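Local structure of soluble lytic transglycosylase B3 (Pseudomonas aeruginosa, 5ANZ) at residues R391-W403 with G407-T419. The protein probably acts as a lytic transglycosylase that cleaves the peptidoglycan of the bacterial cell wall, and carries a bound calcium ion. Numbering follows the deposited sequence.
Sequences RKAIRACQQEFGW and GYPTPALLDRLRT
The last two helices of the putative peptidoglycan-binding domain pack here, Ile394 and Phe401 of one meeting Leu413 and Arg416 of the other, and Trp403 just past the first helix and Pro409 just before the second join in; the helix axes cross at 66°. Arg416 lies over one face of the Phe401 ring: its CG makes a CH-pi contact 3.6 Å from the ring centroid, and its guanidinium adds a cation-pi contact, the planes 36° apart. Arg416 CG stands anti to the backbone N (chi1 175°), and bends further along the chain let the guanidinium follow the ring. Leu413 CD1 reaches the ring's edge, 3.8 Å from Phe401 CE2, and also meets Trp403 CZ3; the indole turns its edge to Ala412 O. Cys397 SG touches Leu417 CD2 at 3.7 Å. Ile394 spreads its two branches, CG2 against Gly407 CA and Leu413 CD2, CD1 against Pro409 CB.

At the start of the second segment, Gly407 N donates a fairly straight bond to a lone pair of Gln398 OE1 (2.9 Å), while Gln398 NE2 donates to Asp406 OD1 and to a water, which in turn donates to Tyr408 O. Gly407 CA sits over the Arg395 guanidinium, whose charge, like that of Arg391, is paired with Glu269. A Schellman motif at Gly402 ends the first helix, and Thr410 OG1 caps the second by a weak bond from Leu413 N. Helix 362-374 completes the packing, Leu372 touching Cys397 and Leu368 touching both Pro409 and Leu417.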
loop_
_atom_site.group_PDB
_atom_site.type_symbol
_atom_site.label_atom_id
_atom_site.label_comp_id
_atom_site.label_asym_id
_atom_site.label_seq_id
_atom_site.Cartn_x
_atom_site.Cartn_y
_atom_site.Cartn_z
ATOM N N ARG A 391 -6.190 -19.039 -0.557
ATOM C CA ARG A 391 -7.131 -18.913 0.546
ATOM C C ARG A 391 -8.293 -19.884 0.352
ATOM O O ARG A 391 -8.802 -20.468 1.310
ATOM C CB ARG A 391 -7.635 -17.466 0.672
ATOM C CG ARG A 391 -6.575 -16.517 1.222
ATOM C CD ARG A 391 -7.163 -15.178 1.639
ATOM N NE ARG A 391 -7.740 -14.466 0.504
ATOM C CZ ARG A 391 -7.063 -13.631 -0.277
ATOM N NH1 ARG A 391 -5.776 -13.394 -0.048
ATOM N NH2 ARG A 391 -7.676 -13.029 -1.289
ATOM N N LYS A 392 -8.690 -20.067 -0.898
ATOM C CA LYS A 392 -9.742 -21.013 -1.235
ATOM C C LYS A 392 -9.342 -22.423 -0.799
ATOM O O LYS A 392 -10.121 -23.155 -0.177
ATOM C CB LYS A 392 -10.017 -20.969 -2.740
ATOM C CG LYS A 392 -11.361 -21.513 -3.156
ATOM C CD LYS A 392 -11.597 -21.274 -4.641
ATOM C CE LYS A 392 -12.970 -21.766 -5.063
ATOM N NZ LYS A 392 -14.060 -21.046 -4.341
ATOM N N ALA A 393 -8.106 -22.789 -1.125
ATOM C CA ALA A 393 -7.573 -24.098 -0.790
ATOM C C ALA A 393 -7.440 -24.243 0.711
ATOM O O ALA A 393 -7.724 -25.296 1.276
ATOM C CB ALA A 393 -6.231 -24.300 -1.456
ATOM N N ILE A 394 -6.982 -23.178 1.357
ATOM C CA ILE A 394 -6.848 -23.191 2.800
ATOM C C ILE A 394 -8.207 -23.432 3.452
ATOM O O ILE A 394 -8.323 -24.274 4.340
ATOM C CB ILE A 394 -6.223 -21.881 3.310
ATOM C CG1 ILE A 394 -4.769 -21.805 2.857
ATOM C CG2 ILE A 394 -6.307 -21.793 4.826
ATOM C CD1 ILE A 394 -4.146 -20.451 3.087
ATOM N N ARG A 395 -9.233 -22.715 3.002
ATOM C CA ARG A 395 -10.567 -22.869 3.580
ATOM C C ARG A 395 -11.098 -24.295 3.419
ATOM O O ARG A 395 -11.730 -24.833 4.330
ATOM C CB ARG A 395 -11.541 -21.875 2.953
ATOM C CG ARG A 395 -11.214 -20.442 3.280
ATOM C CD ARG A 395 -12.382 -19.537 2.925
ATOM N NE ARG A 395 -12.283 -18.263 3.622
ATOM C CZ ARG A 395 -11.792 -17.152 3.089
ATOM N NH1 ARG A 395 -11.361 -17.152 1.832
ATOM N NH2 ARG A 395 -11.746 -16.039 3.816
ATOM N N ALA A 396 -10.842 -24.915 2.272
ATOM C CA ALA A 396 -11.306 -26.289 2.060
ATOM C C ALA A 396 -10.599 -27.238 3.029
ATOM O O ALA A 396 -11.199 -28.174 3.567
ATOM C CB ALA A 396 -11.066 -26.730 0.626
ATOM N N CYS A 397 -9.313 -26.975 3.254
ATOM C CA CYS A 397 -8.531 -27.810 4.148
ATOM C C CYS A 397 -8.971 -27.619 5.597
ATOM O O CYS A 397 -9.088 -28.592 6.355
ATOM C CB CYS A 397 -7.045 -27.499 3.989
ATOM S SG CYS A 397 -5.974 -28.662 4.842
ATOM N N GLN A 398 -9.226 -26.371 5.981
ATOM C CA GLN A 398 -9.696 -26.087 7.334
ATOM C C GLN A 398 -11.015 -26.816 7.599
ATOM O O GLN A 398 -11.200 -27.431 8.653
ATOM C CB GLN A 398 -9.845 -24.576 7.544
ATOM C CG GLN A 398 -8.509 -23.852 7.565
ATOM C CD GLN A 398 -8.657 -22.341 7.581
ATOM O OE1 GLN A 398 -9.442 -21.772 6.820
ATOM N NE2 GLN A 398 -7.893 -21.681 8.449
ATOM N N GLN A 399 -11.920 -26.769 6.628
ATOM C CA GLN A 399 -13.202 -27.454 6.752
ATOM C C GLN A 399 -13.012 -28.966 6.867
ATOM O O GLN A 399 -13.734 -29.631 7.610
ATOM C CB GLN A 399 -14.104 -27.102 5.565
ATOM C CG GLN A 399 -14.633 -25.672 5.637
ATOM C CD GLN A 399 -15.145 -25.146 4.307
ATOM O OE1 GLN A 399 -14.595 -25.452 3.249
ATOM N NE2 GLN A 399 -16.201 -24.341 4.358
ATOM N N GLU A 400 -12.034 -29.506 6.151
ATOM C CA GLU A 400 -11.744 -30.935 6.232
ATOM C C GLU A 400 -11.329 -31.330 7.646
ATOM O O GLU A 400 -11.671 -32.416 8.129
ATOM C CB GLU A 400 -10.650 -31.323 5.238
ATOM C CG GLU A 400 -10.398 -32.825 5.186
ATOM C CD GLU A 400 -9.423 -33.227 4.096
ATOM O OE1 GLU A 400 -8.815 -32.331 3.476
ATOM O OE2 GLU A 400 -9.265 -34.443 3.859
ATOM N N PHE A 401 -10.595 -30.434 8.300
ATOM C CA PHE A 401 -10.142 -30.639 9.671
ATOM C C PHE A 401 -11.212 -30.246 10.691
ATOM O O PHE A 401 -11.079 -30.537 11.879
ATOM C CB PHE A 401 -8.864 -29.833 9.932
ATOM C CG PHE A 401 -7.680 -30.274 9.114
ATOM C CD1 PHE A 401 -7.613 -31.555 8.586
ATOM C CD2 PHE A 401 -6.624 -29.398 8.872
ATOM C CE1 PHE A 401 -6.515 -31.962 7.833
ATOM C CE2 PHE A 401 -5.521 -29.801 8.120
ATOM C CZ PHE A 401 -5.470 -31.082 7.600
ATOM N N GLY A 402 -12.267 -29.580 10.229
ATOM C CA GLY A 402 -13.338 -29.140 11.108
ATOM C C GLY A 402 -13.039 -27.820 11.790
ATOM O O GLY A 402 -13.665 -27.468 12.796
ATOM N N TRP A 403 -12.072 -27.095 11.240
ATOM C CA TRP A 403 -11.662 -25.799 11.766
ATOM C C TRP A 403 -12.479 -24.674 11.144
ATOM O O TRP A 403 -13.019 -24.831 10.053
ATOM C CB TRP A 403 -10.184 -25.542 11.487
ATOM C CG TRP A 403 -9.212 -26.504 12.104
ATOM C CD1 TRP A 403 -9.494 -27.614 12.843
ATOM C CD2 TRP A 403 -7.788 -26.421 12.031
ATOM N NE1 TRP A 403 -8.328 -28.231 13.233
ATOM C CE2 TRP A 403 -7.266 -27.515 12.747
ATOM C CE3 TRP A 403 -6.901 -25.524 11.426
ATOM C CZ2 TRP A 403 -5.897 -27.739 12.874
ATOM C CZ3 TRP A 403 -5.540 -25.747 11.556
ATOM C CH2 TRP A 403 -5.052 -26.846 12.275
ATOM N N GLY A 407 -9.481 -18.934 6.043
ATOM C CA GLY A 407 -8.499 -18.771 4.984
ATOM C C GLY A 407 -7.178 -18.202 5.456
ATOM O O GLY A 407 -6.325 -17.844 4.648
ATOM N N TYR A 408 -7.006 -18.120 6.770
ATOM C CA TYR A 408 -5.778 -17.585 7.350
ATOM C C TYR A 408 -4.877 -18.725 7.821
ATOM O O TYR A 408 -5.194 -19.408 8.795
ATOM C CB TYR A 408 -6.112 -16.640 8.508
ATOM C CG TYR A 408 -4.908 -15.964 9.115
ATOM C CD1 TYR A 408 -4.307 -14.882 8.485
ATOM C CD2 TYR A 408 -4.379 -16.403 10.322
ATOM C CE1 TYR A 408 -3.206 -14.260 9.036
ATOM C CE2 TYR A 408 -3.277 -15.788 10.881
ATOM C CZ TYR A 408 -2.696 -14.716 10.234
ATOM O OH TYR A 408 -1.600 -14.096 10.780
ATOM N N PRO A 409 -3.756 -18.948 7.121
ATOM C CA PRO A 409 -2.889 -20.082 7.443
ATOM C C PRO A 409 -1.948 -19.783 8.604
ATOM O O PRO A 409 -1.461 -18.659 8.728
ATOM C CB PRO A 409 -2.100 -20.279 6.149
ATOM C CG PRO A 409 -1.900 -18.868 5.667
ATOM C CD PRO A 409 -3.215 -18.155 5.999
ATOM N N THR A 410 -1.693 -20.794 9.429
ATOM C CA THR A 410 -0.833 -20.661 10.600
ATOM C C THR A 410 0.147 -21.826 10.648
ATOM O O THR A 410 -0.074 -22.842 9.996
ATOM C CB THR A 410 -1.656 -20.661 11.900
ATOM O OG1 THR A 410 -2.426 -21.866 11.962
ATOM C CG2 THR A 410 -2.593 -19.467 11.948
ATOM N N PRO A 411 1.222 -21.695 11.438
ATOM C CA PRO A 411 2.119 -22.835 11.652
ATOM C C PRO A 411 1.376 -24.122 12.032
ATOM O O PRO A 411 1.771 -25.205 11.599
ATOM C CB PRO A 411 3.007 -22.356 12.801
ATOM C CG PRO A 411 3.095 -20.875 12.583
ATOM C CD PRO A 411 1.742 -20.458 12.049
ATOM N N ALA A 412 0.308 -23.998 12.818
ATOM C CA ALA A 412 -0.439 -25.162 13.281
ATOM C C ALA A 412 -1.114 -25.884 12.114
ATOM O O ALA A 412 -1.220 -27.111 12.113
ATOM C CB ALA A 412 -1.467 -24.755 14.319
ATOM N N LEU A 413 -1.565 -25.123 11.118
ATOM C CA LEU A 413 -2.132 -25.726 9.910
ATOM C C LEU A 413 -1.065 -26.504 9.152
ATOM O O LEU A 413 -1.291 -27.629 8.706
ATOM C CB LEU A 413 -2.735 -24.662 8.998
ATOM C CG LEU A 413 -3.282 -25.150 7.656
ATOM C CD1 LEU A 413 -4.370 -26.196 7.859
ATOM C CD2 LEU A 413 -3.812 -23.962 6.853
ATOM N N LEU A 414 0.102 -25.890 9.002
ATOM C CA LEU A 414 1.223 -26.565 8.381
ATOM C C LEU A 414 1.616 -27.831 9.166
ATOM O O LEU A 414 1.922 -28.866 8.568
ATOM C CB LEU A 414 2.416 -25.613 8.264
ATOM C CG LEU A 414 3.521 -26.060 7.313
ATOM C CD1 LEU A 414 2.946 -26.315 5.923
ATOM C CD2 LEU A 414 4.615 -25.010 7.259
ATOM N N ASP A 415 1.601 -27.751 10.498
ATOM C CA ASP A 415 1.951 -28.906 11.338
ATOM C C ASP A 415 0.940 -30.045 11.196
ATOM O O ASP A 415 1.304 -31.223 11.211
ATOM C CB ASP A 415 2.049 -28.504 12.811
ATOM C CG ASP A 415 3.276 -27.668 13.109
ATOM O OD1 ASP A 415 4.269 -27.773 12.356
ATOM O OD2 ASP A 415 3.246 -26.910 14.103
ATOM N N ARG A 416 -0.334 -29.691 11.086
ATOM C CA ARG A 416 -1.379 -30.694 10.907
ATOM C C ARG A 416 -1.209 -31.384 9.557
ATOM O O ARG A 416 -1.306 -32.608 9.453
ATOM C CB ARG A 416 -2.766 -30.057 11.017
ATOM C CG ARG A 416 -3.912 -31.005 10.719
ATOM C CD ARG A 416 -4.001 -32.129 11.741
ATOM N NE ARG A 416 -5.375 -32.340 12.188
ATOM C CZ ARG A 416 -6.271 -33.067 11.528
ATOM N NH1 ARG A 416 -5.941 -33.656 10.387
ATOM N NH2 ARG A 416 -7.500 -33.204 12.010
ATOM N N LEU A 417 -0.936 -30.584 8.531
ATOM C CA LEU A 417 -0.750 -31.079 7.172
ATOM C C LEU A 417 0.381 -32.091 7.031
ATOM O O LEU A 417 0.308 -32.981 6.186
ATOM C CB LEU A 417 -0.500 -29.903 6.225
ATOM C CG LEU A 417 -1.761 -29.167 5.769
ATOM C CD1 LEU A 417 -1.415 -27.809 5.181
ATOM C CD2 LEU A 417 -2.509 -30.008 4.751
ATOM N N ARG A 418 1.425 -31.966 7.847
ATOM C CA ARG A 418 2.576 -32.853 7.717
ATOM C C ARG A 418 2.642 -33.939 8.791
ATOM O O ARG A 418 3.728 -34.412 9.124
ATOM C CB ARG A 418 3.877 -32.049 7.735
ATOM C CG ARG A 418 4.065 -31.177 8.963
ATOM C CD ARG A 418 5.532 -30.839 9.171
ATOM N NE ARG A 418 5.726 -29.478 9.661
ATOM C CZ ARG A 418 5.987 -28.438 8.876
ATOM N NH1 ARG A 418 6.082 -28.608 7.566
ATOM N NH2 ARG A 418 6.156 -27.230 9.398
ATOM N N THR A 419 1.491 -34.340 9.323
ATOM C CA THR A 419 1.449 -35.417 10.311
ATOM C C THR A 419 2.034 -36.713 9.758
ATOM O O THR A 419 1.737 -37.801 10.254
ATOM C CB THR A 419 0.014 -35.698 10.794
ATOM O OG1 THR A 419 -0.851 -35.845 9.661
ATOM C CG2 THR A 419 -0.486 -34.566 11.679
HETATM O O HOH W 1 -5.049 -21.997 9.817
#